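Local coordinates for archaeal Sm-like protein AF-Sm2 (Archaeoglobus fulgidus, PDB 1LJO) that probably binds RNA, as a six-subunit ring of the Sm protein family, at residues I17-K23 with V69-Q75; E25-L29 with K51-R57. One frame throughout, in Å; residues are numbered along the deposited sequence.

Contact 1 of 2, residues I17-K23 with V69-Q75; sequences IIRVEMK and VVLIQPQ
Met22 curls back over Val69: CG stands beside the backbone N (chi1 -60°), a bend at chi2 lays SD 3.7 Å from both CA and CG2 of Val69, and chi3 turns CE back beside it. The fork of Val69 lies between Met22 and Val20, its CG1 against CG1 of Val20 at 4.1 Å, the two valine side chains crossing at about a right angle. At the far end CD1 of Ile18 lies 4.0 Å from CG2 of Ile72. Leu42, Leu44, Leu64 and Met13 close over this buried face. The reverse face is longer-chained and more polar. Arg19 and Gln73 run abreast, CD of Arg19 3.7 Å from OE1 of Gln73, with their flat ends nearly perpendicular; NE2 of Gln73 bonds to the backbone O of Leu59 in the second subunit. Near the chain end, CB of Gln75 presses on CG2 of Ile17 at 3.5 Å. Between the faces the antiparallel backbones lace together: Arg19 and Gln73 exchange two bonds, and Glu21 N gives a nearly straight one to Leu71 O (168° at the hydrogen). The ladder then slips by one residue. Glu21 O takes Val70 N at 2.7 Å and, weakly, Leu71 N at 3.3 Å, a classic beta bulge. Val70 is thereby turned toward the opposite strand: its CB lies 3.2 Å from Glu21 O, and CG2 fits against the backbone N of Lys23. Leu71 and Ile72 also pair with a strand of the second subunit, carrying the sheet across the interface. This is the Sm fold, in which the last strand returns beside the first in a strongly bent antiparallel sheet and its other edge joins the next subunit of the ring.

Contact 2 of 2, residues E25-L29 with K51-R57; sequences EENQL and KGEEKVR. With ACY (acetic acid), chain C.
Gln28 starts with CG beside its backbone N (chi1 -55°) and bends sharply at the next bond (chi2 94°), which swings its amide out to the turn at Gly52. There OE1 receives the backbone N-H of Gly52 at 3.0 Å, the donor lying in the plane of the amide carbonyl. Asn27 begins with a similar first torsion, but its amide goes to the Lys51 side chain. OD1 of Asn27 lies beside the methylenes of Lys51, so close (2.9 Å to CE of Lys51) that the modelled detail there is doubtful. The orientation of this amide is set by ND2, which bonds to Glu49, the residue that also forms a salt bridge with Arg57. Residues 51-54 are a type II' beta turn closing the hairpin between strands 47-51 and 54-60 of the Sm fold; Lys51 N bonds to Glu54 O at 2.8 Å across it, and the positive phi of Gly52 suits glycine. With an alanine in place of Gln28, the Gly52 N-H would probably lose this acceptor and the turn be less firmly tied to the start of strand 28-36. Val56 and Arg57 both face Glu49 in a classic bulge, and CG2 of Val56 comes within 4.3 Å of ND2 of Asn27. A bound acetic acid molecule, probably from the crystallisation liquor, sits between the polar ends: its OXT accepts Lys51 NZ at 3.0 Å and Gln28 NE2 at 3.3 Å. A water links Lys51 NZ to the carboxylate of Glu26 by two weak bonds.

In the fold
Contact 1 lies near the centre of the chain, about 11 Å between centres from contact 2, which is at the surface and nested in the loop that contact 1 closes. Strands 17-22 and 28-36 are neighbours in one sheet, joined where Val20 N probably bonds to Leu29 O. Contact 1 is a backbone ladder, broken once by a bulge, over apolar packing, and the sheet runs on past strand 69-74 into another subunit. Contact 2 instead brings a strand start to a hairpin turn through side chains, with one direct hydrogen bond, charged ends, and a bound acetic acid and a water between polar groups. Arg19 spans both, its guanidinium reaching Gly52 O in a weak hydrogen bond.

Contact 1 of 2, residues I17-K23 with V69-Q75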
ATOM      1  N   ILE A  17      -1.785 -12.700  24.117  1.00 12.25           N
ATOM      2  CA  ILE A  17      -0.622 -11.907  23.731  1.00 12.39           C
ATOM      3  C   ILE A  17      -0.140 -12.276  22.333  1.00 11.21           C
ATOM      4  O   ILE A  17       0.059 -13.452  22.027  1.00 11.91           O
ATOM      5  CB  ILE A  17       0.566 -12.141  24.693  1.00 14.96           C
ATOM      6  CG1 ILE A  17       0.128 -11.914  26.142  1.00 17.81           C
ATOM      7  CG2 ILE A  17       1.729 -11.225  24.317  1.00 14.38           C
ATOM      8  CD1 ILE A  17      -0.431 -10.538  26.411  1.00 19.62           C
ATOM      9  N   ILE A  18       0.063 -11.266  21.493  1.00  9.41           N
ATOM     10  CA  ILE A  18       0.529 -11.500  20.134  1.00 11.75           C
ATOM     11  C   ILE A  18       1.704 -10.588  19.810  1.00 13.26           C
ATOM     12  O   ILE A  18       1.923  -9.584  20.489  1.00 12.21           O
ATOM     13  CB  ILE A  18      -0.593 -11.243  19.098  1.00 11.15           C
ATOM     14  CG1 ILE A  18      -0.995  -9.763  19.105  1.00 12.77           C
ATOM     15  CG2 ILE A  18      -1.814 -12.099  19.431  1.00 13.70           C
ATOM     16  CD1 ILE A  18      -1.934  -9.370  17.959  1.00  9.49           C
ATOM     17  N   ARG A  19       2.459 -10.958  18.776  1.00 10.70           N
ATOM     18  CA  ARG A  19       3.600 -10.180  18.317  1.00 12.91           C
ATOM     19  C   ARG A  19       3.251  -9.776  16.893  1.00 11.65           C
ATOM     20  O   ARG A  19       2.841 -10.617  16.093  1.00 11.52           O
ATOM     21  CB  ARG A  19       4.880 -11.031  18.334  1.00 14.90           C
ATOM     22  CG  ARG A  19       6.116 -10.331  17.772  1.00 22.71           C
ATOM     23  CD  ARG A  19       7.358 -11.222  17.876  1.00 26.27           C
ATOM     24  NE  ARG A  19       7.730 -11.477  19.264  1.00 30.98           N
ATOM     25  CZ  ARG A  19       8.469 -10.658  20.009  1.00 33.47           C
ATOM     26  NH1 ARG A  19       8.930  -9.524  19.499  1.00 35.05           N
ATOM     27  NH2 ARG A  19       8.737 -10.969  21.270  1.00 32.94           N
ATOM     28  N   VAL A  20       3.416  -8.494  16.582  1.00 12.81           N
ATOM     29  CA  VAL A  20       3.079  -7.970  15.259  1.00 12.18           C
ATOM     30  C   VAL A  20       4.204  -7.215  14.569  1.00 14.25           C
ATOM     31  O   VAL A  20       4.853  -6.369  15.177  1.00 13.93           O
ATOM     32  CB  VAL A  20       1.888  -6.988  15.342  1.00 12.11           C
ATOM     33  CG1 VAL A  20       1.482  -6.534  13.939  1.00 11.83           C
ATOM     34  CG2 VAL A  20       0.729  -7.640  16.066  1.00 11.98           C
ATOM     35  N   GLU A  21       4.425  -7.523  13.295  1.00 10.98           N
ATOM     36  CA  GLU A  21       5.440  -6.814  12.528  1.00 18.04           C
ATOM     37  C   GLU A  21       4.684  -5.885  11.582  1.00 16.71           C
ATOM     38  O   GLU A  21       3.828  -6.336  10.818  1.00 13.57           O
ATOM     39  CB  GLU A  21       6.306  -7.788  11.729  1.00 21.82           C
ATOM     40  CG  GLU A  21       7.243  -7.091  10.757  1.00 29.30           C
ATOM     41  CD  GLU A  21       8.237  -8.039  10.123  1.00 33.96           C
ATOM     42  OE1 GLU A  21       7.809  -9.093   9.608  1.00 36.33           O
ATOM     43  OE2 GLU A  21       9.447  -7.724  10.138  1.00 38.97           O
ATOM     44  N   MET A  22       4.992  -4.593  11.652  1.00 15.57           N
ATOM     45  CA  MET A  22       4.335  -3.594  10.812  1.00 16.49           C
ATOM     46  C   MET A  22       5.252  -3.149   9.688  1.00 18.10           C
ATOM     47  O   MET A  22       6.473  -3.082   9.856  1.00 19.18           O
ATOM     48  CB  MET A  22       3.943  -2.362  11.638  1.00 15.35           C
ATOM     49  CG  MET A  22       2.987  -2.624  12.784  1.00 14.61           C
ATOM     50  SD  MET A  22       1.374  -3.226  12.239  1.00 14.83           S
ATOM     51  CE  MET A  22       0.674  -1.739  11.511  1.00 12.83           C
ATOM     52  N   LYS A  23       4.658  -2.821   8.549  1.00 17.43           N
ATOM     53  CA  LYS A  23       5.419  -2.380   7.390  1.00 24.78           C
ATOM     54  C   LYS A  23       6.179  -1.083   7.669  1.00 30.60           C
ATOM     55  O   LYS A  23       7.349  -0.952   7.305  1.00 36.89           O
ATOM     56  CB  LYS A  23       4.476  -2.207   6.196  1.00 25.61           C
ATOM     57  CG  LYS A  23       5.165  -1.872   4.892  1.00 29.18           C
ATOM     58  CD  LYS A  23       4.242  -2.129   3.708  1.00 30.69           C
ATOM     59  CE  LYS A  23       2.943  -1.345   3.823  1.00 31.48           C
ATOM     60  NZ  LYS A  23       1.982  -1.692   2.740  1.00 29.40           N
ATOM     61  N   VAL A  69      -0.129  -4.050   8.501  1.00 11.13           N
ATOM     62  CA  VAL A  69       0.268  -5.196   9.312  1.00 12.90           C
ATOM     63  C   VAL A  69       0.947  -6.146   8.332  1.00 12.03           C
ATOM     64  O   VAL A  69       0.441  -6.365   7.231  1.00 13.49           O
ATOM     65  CB  VAL A  69      -0.952  -5.935   9.913  1.00 12.99           C
ATOM     66  CG1 VAL A  69      -0.514  -7.282  10.478  1.00 10.85           C
ATOM     67  CG2 VAL A  69      -1.586  -5.093  11.014  1.00 13.91           C
ATOM     68  N   VAL A  70       2.095  -6.690   8.713  1.00 10.26           N
ATOM     69  CA  VAL A  70       2.799  -7.625   7.841  1.00  9.03           C
ATOM     70  C   VAL A  70       2.600  -9.059   8.316  1.00 10.37           C
ATOM     71  O   VAL A  70       2.158  -9.928   7.558  1.00 13.74           O
ATOM     72  CB  VAL A  70       4.323  -7.326   7.795  1.00 12.59           C
ATOM     73  CG1 VAL A  70       5.044  -8.403   6.979  1.00 11.93           C
ATOM     74  CG2 VAL A  70       4.562  -5.947   7.177  1.00 12.95           C
ATOM     75  N   LEU A  71       2.900  -9.291   9.586  1.00 10.76           N
ATOM     76  CA  LEU A  71       2.804 -10.623  10.162  1.00 14.37           C
ATOM     77  C   LEU A  71       2.301 -10.576  11.604  1.00 13.59           C
ATOM     78  O   LEU A  71       2.656  -9.675  12.362  1.00 14.87           O
ATOM     79  CB  LEU A  71       4.192 -11.283  10.094  1.00 15.71           C
ATOM     80  CG  LEU A  71       4.458 -12.685  10.657  1.00 19.18           C
ATOM     81  CD1 LEU A  71       5.817 -13.184  10.144  1.00 18.54           C
ATOM     82  CD2 LEU A  71       4.451 -12.650  12.175  1.00 19.07           C
ATOM     83  N   ILE A  72       1.468 -11.547  11.968  1.00 11.85           N
ATOM     84  CA  ILE A  72       0.926 -11.649  13.322  1.00 12.14           C
ATOM     85  C   ILE A  72       1.295 -13.030  13.839  1.00 13.51           C
ATOM     86  O   ILE A  72       1.109 -14.025  13.149  1.00 13.00           O
ATOM     87  CB  ILE A  72      -0.614 -11.522  13.349  1.00 15.00           C
ATOM     88  CG1 ILE A  72      -1.041 -10.172  12.773  1.00 13.31           C
ATOM     89  CG2 ILE A  72      -1.122 -11.671  14.793  1.00 15.75           C
ATOM     90  CD1 ILE A  72      -2.560  -9.983  12.721  1.00 16.07           C
ATOM     91  N   GLN A  73       1.821 -13.086  15.055  1.00 15.97           N
ATOM     92  CA  GLN A  73       2.234 -14.352  15.639  1.00 17.94           C
ATOM     93  C   GLN A  73       1.801 -14.462  17.090  1.00 19.26           C
ATOM     94  O   GLN A  73       2.085 -13.577  17.895  1.00 19.75           O
ATOM     95  CB  GLN A  73       3.762 -14.482  15.554  1.00 20.01           C
ATOM     96  CG  GLN A  73       4.346 -15.644  16.348  1.00 22.80           C
ATOM     97  CD  GLN A  73       5.864 -15.608  16.410  1.00 24.83           C
ATOM     98  OE1 GLN A  73       6.458 -14.591  16.771  1.00 25.58           O
ATOM     99  NE2 GLN A  73       6.498 -16.723  16.064  1.00 24.85           N
ATOM    100  N   PRO A  74       1.093 -15.546  17.442  1.00 21.71           N
ATOM    101  CA  PRO A  74       0.663 -15.708  18.833  1.00 23.39           C
ATOM    102  C   PRO A  74       1.944 -15.716  19.660  1.00 28.88           C
ATOM    103  O   PRO A  74       2.961 -16.250  19.213  1.00 28.01           O
ATOM    104  CB  PRO A  74      -0.020 -17.073  18.827  1.00 25.69           C
ATOM    105  CG  PRO A  74      -0.541 -17.188  17.418  1.00 25.64           C
ATOM    106  CD  PRO A  74       0.618 -16.666  16.609  1.00 23.40           C
ATOM    107  N   GLN A  75       1.917 -15.118  20.843  1.00 32.73           N
ATOM    108  CA  GLN A  75       3.116 -15.096  21.667  1.00 39.17           C
ATOM    109  C   GLN A  75       3.079 -16.229  22.682  1.00 42.29           C
ATOM    110  O   GLN A  75       1.979 -16.780  22.902  1.00 44.20           O
ATOM    111  CB  GLN A  75       3.243 -13.751  22.383  1.00 41.26           C
ATOM    112  CG  GLN A  75       4.577 -13.544  23.083  1.00 46.85           C
ATOM    113  CD  GLN A  75       5.757 -13.640  22.131  1.00 49.37           C
ATOM    114  OE1 GLN A  75       6.022 -14.696  21.554  1.00 50.93           O
ATOM    115  NE2 GLN A  75       6.470 -12.533  21.961  1.00 50.14           N
TER

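Contact 2 of 2, residues E25-L29 with K51-R57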
ATOM      1  N   GLU A  25       7.292   0.060  10.489  1.00 48.95           N
ATOM      2  CA  GLU A  25       7.901  -0.035  11.816  1.00 49.42           C
ATOM      3  C   GLU A  25       9.077  -1.011  11.795  1.00 48.97           C
ATOM      4  O   GLU A  25       8.967  -2.115  11.265  1.00 49.84           O
ATOM      5  CB  GLU A  25       6.856  -0.497  12.834  1.00 51.57           C
ATOM      6  CG  GLU A  25       6.491   0.545  13.883  1.00 54.39           C
ATOM      7  CD  GLU A  25       7.450   0.551  15.059  1.00 55.59           C
ATOM      8  OE1 GLU A  25       7.482  -0.454  15.800  1.00 56.74           O
ATOM      9  OE2 GLU A  25       8.172   1.555  15.243  1.00 56.01           O
ATOM     10  N   GLU A  26      10.203  -0.604  12.375  1.00 47.72           N
ATOM     11  CA  GLU A  26      11.390  -1.454  12.406  1.00 45.76           C
ATOM     12  C   GLU A  26      11.410  -2.417  13.596  1.00 42.11           C
ATOM     13  O   GLU A  26      12.060  -3.463  13.549  1.00 41.70           O
ATOM     14  CB  GLU A  26      12.649  -0.580  12.400  1.00 50.25           C
ATOM     15  CG  GLU A  26      12.623   0.569  13.395  1.00 54.51           C
ATOM     16  CD  GLU A  26      13.667   1.629  13.089  1.00 57.55           C
ATOM     17  OE1 GLU A  26      13.624   2.202  11.979  1.00 58.81           O
ATOM     18  OE2 GLU A  26      14.529   1.894  13.955  1.00 59.03           O
ATOM     19  N   ASN A  27      10.697  -2.064  14.659  1.00 37.10           N
ATOM     20  CA  ASN A  27      10.623  -2.911  15.846  1.00 32.16           C
ATOM     21  C   ASN A  27       9.239  -3.549  15.884  1.00 29.56           C
ATOM     22  O   ASN A  27       8.286  -2.978  15.359  1.00 28.35           O
ATOM     23  CB  ASN A  27      10.833  -2.074  17.105  1.00 31.78           C
ATOM     24  CG  ASN A  27      12.133  -1.306  17.078  1.00 33.56           C
ATOM     25  OD1 ASN A  27      13.187  -1.869  16.798  1.00 36.50           O
ATOM     26  ND2 ASN A  27      12.066  -0.016  17.373  1.00 32.62           N
ATOM     27  N   GLN A  28       9.127  -4.720  16.503  1.00 25.00           N
ATOM     28  CA  GLN A  28       7.838  -5.395  16.585  1.00 24.08           C
ATOM     29  C   GLN A  28       7.007  -4.879  17.751  1.00 22.39           C
ATOM     30  O   GLN A  28       7.540  -4.298  18.699  1.00 18.75           O
ATOM     31  CB  GLN A  28       8.018  -6.908  16.752  1.00 26.69           C
ATOM     32  CG  GLN A  28       8.863  -7.583  15.682  1.00 29.60           C
ATOM     33  CD  GLN A  28      10.321  -7.711  16.092  1.00 30.51           C
ATOM     34  OE1 GLN A  28      10.635  -8.303  17.129  1.00 28.00           O
ATOM     35  NE2 GLN A  28      11.218  -7.163  15.278  1.00 30.38           N
ATOM     36  N   LEU A  29       5.697  -5.095  17.670  1.00 17.60           N
ATOM     37  CA  LEU A  29       4.788  -4.694  18.732  1.00 13.82           C
ATOM     38  C   LEU A  29       4.289  -5.954  19.418  1.00 14.73           C
ATOM     39  O   LEU A  29       3.903  -6.920  18.756  1.00 13.40           O
ATOM     40  CB  LEU A  29       3.591  -3.911  18.178  1.00 15.61           C
ATOM     41  CG  LEU A  29       3.861  -2.529  17.578  1.00 17.65           C
ATOM     42  CD1 LEU A  29       4.807  -1.751  18.488  1.00 19.13           C
ATOM     43  CD2 LEU A  29       4.471  -2.679  16.205  1.00 23.43           C
ATOM     44  N   LYS A  51      12.296  -5.834  20.172  1.00 27.16           N
ATOM     45  CA  LYS A  51      13.236  -6.261  19.144  1.00 32.30           C
ATOM     46  C   LYS A  51      13.569  -7.677  19.587  1.00 34.33           C
ATOM     47  O   LYS A  51      14.603  -7.924  20.207  1.00 36.68           O
ATOM     48  CB  LYS A  51      14.500  -5.399  19.154  1.00 33.18           C
ATOM     49  CG  LYS A  51      14.416  -4.158  18.286  1.00 35.44           C
ATOM     50  CD  LYS A  51      15.734  -3.398  18.308  1.00 37.00           C
ATOM     51  CE  LYS A  51      15.972  -2.683  16.994  1.00 37.26           C
ATOM     52  NZ  LYS A  51      16.078  -3.662  15.882  1.00 37.82           N
ATOM     53  N   GLY A  52      12.672  -8.604  19.283  1.00 36.17           N
ATOM     54  CA  GLY A  52      12.872  -9.972  19.709  1.00 36.07           C
ATOM     55  C   GLY A  52      12.410 -10.007  21.150  1.00 37.69           C
ATOM     56  O   GLY A  52      11.316  -9.532  21.462  1.00 37.36           O
ATOM     57  N   GLU A  53      13.239 -10.541  22.039  1.00 36.96           N
ATOM     58  CA  GLU A  53      12.873 -10.609  23.446  1.00 38.00           C
ATOM     59  C   GLU A  53      13.296  -9.344  24.193  1.00 35.81           C
ATOM     60  O   GLU A  53      13.142  -9.251  25.411  1.00 36.99           O
ATOM     61  CB  GLU A  53      13.513 -11.838  24.093  1.00 40.98           C
ATOM     62  CG  GLU A  53      13.191 -13.146  23.385  1.00 46.00           C
ATOM     63  CD  GLU A  53      11.698 -13.421  23.310  1.00 49.17           C
ATOM     64  OE1 GLU A  53      11.055 -13.516  24.375  1.00 51.39           O
ATOM     65  OE2 GLU A  53      11.169 -13.543  22.184  1.00 50.07           O
ATOM     66  N   GLU A  54      13.817  -8.367  23.456  1.00 32.81           N
ATOM     67  CA  GLU A  54      14.266  -7.113  24.054  1.00 30.87           C
ATOM     68  C   GLU A  54      13.237  -5.990  23.966  1.00 27.61           C
ATOM     69  O   GLU A  54      12.852  -5.566  22.879  1.00 29.24           O
ATOM     70  CB  GLU A  54      15.567  -6.649  23.392  1.00 34.29           C
ATOM     71  CG  GLU A  54      16.741  -7.592  23.589  1.00 37.10           C
ATOM     72  CD  GLU A  54      17.110  -7.765  25.050  1.00 39.05           C
ATOM     73  OE1 GLU A  54      17.426  -6.752  25.711  1.00 39.81           O
ATOM     74  OE2 GLU A  54      17.085  -8.914  25.537  1.00 41.42           O
ATOM     75  N   LYS A  55      12.811  -5.508  25.128  1.00 26.15           N
ATOM     76  CA  LYS A  55      11.843  -4.420  25.241  1.00 24.91           C
ATOM     77  C   LYS A  55      12.550  -3.073  25.059  1.00 26.12           C
ATOM     78  O   LYS A  55      13.578  -2.817  25.695  1.00 24.82           O
ATOM     79  CB  LYS A  55      11.182  -4.491  26.621  1.00 28.30           C
ATOM     80  CG  LYS A  55      10.586  -3.199  27.148  1.00 31.15           C
ATOM     81  CD  LYS A  55       9.276  -2.845  26.479  1.00 35.12           C
ATOM     82  CE  LYS A  55       8.224  -2.492  27.521  1.00 34.85           C
ATOM     83  NZ  LYS A  55       8.721  -1.490  28.504  1.00 38.47           N
ATOM     84  N   VAL A  56      12.007  -2.216  24.196  1.00 22.26           N
ATOM     85  CA  VAL A  56      12.608  -0.908  23.955  1.00 22.11           C
ATOM     86  C   VAL A  56      11.714   0.276  24.319  1.00 22.94           C
ATOM     87  O   VAL A  56      12.214   1.350  24.630  1.00 20.13           O
ATOM     88  CB  VAL A  56      13.056  -0.755  22.482  1.00 24.28           C
ATOM     89  CG1 VAL A  56      14.080  -1.825  22.140  1.00 24.86           C
ATOM     90  CG2 VAL A  56      11.863  -0.849  21.556  1.00 22.83           C
ATOM     91  N   ARG A  57      10.394   0.088  24.279  1.00 21.31           N
ATOM     92  CA  ARG A  57       9.459   1.160  24.622  1.00 21.32           C
ATOM     93  C   ARG A  57       8.123   0.629  25.130  1.00 22.16           C
ATOM     94  O   ARG A  57       7.603  -0.349  24.604  1.00 19.00           O
ATOM     95  CB  ARG A  57       9.151   2.045  23.407  1.00 26.83           C
ATOM     96  CG  ARG A  57      10.232   3.003  22.962  1.00 32.40           C
ATOM     97  CD  ARG A  57       9.604   4.099  22.102  1.00 34.30           C
ATOM     98  NE  ARG A  57      10.582   5.013  21.521  1.00 38.31           N
ATOM     99  CZ  ARG A  57      11.290   4.759  20.424  1.00 40.20           C
ATOM    100  NH1 ARG A  57      11.132   3.610  19.778  1.00 38.65           N
ATOM    101  NH2 ARG A  57      12.152   5.659  19.968  1.00 41.69           N
TER
HETATM  102  C   ACY C 201      14.892  -7.131  15.148  1.00 51.60           C
HETATM  103  O   ACY C 201      16.087  -7.398  14.699  1.00 52.86           O
HETATM  104  OXT ACY C 201      14.290  -6.002  15.136  1.00 51.61           O
HETATM  105  CH3 ACY C 201      14.190  -8.341  15.740  1.00 51.74           C
HETATM  106  O   HOH W   1      16.397  -1.020  14.125  1.00 33.30           O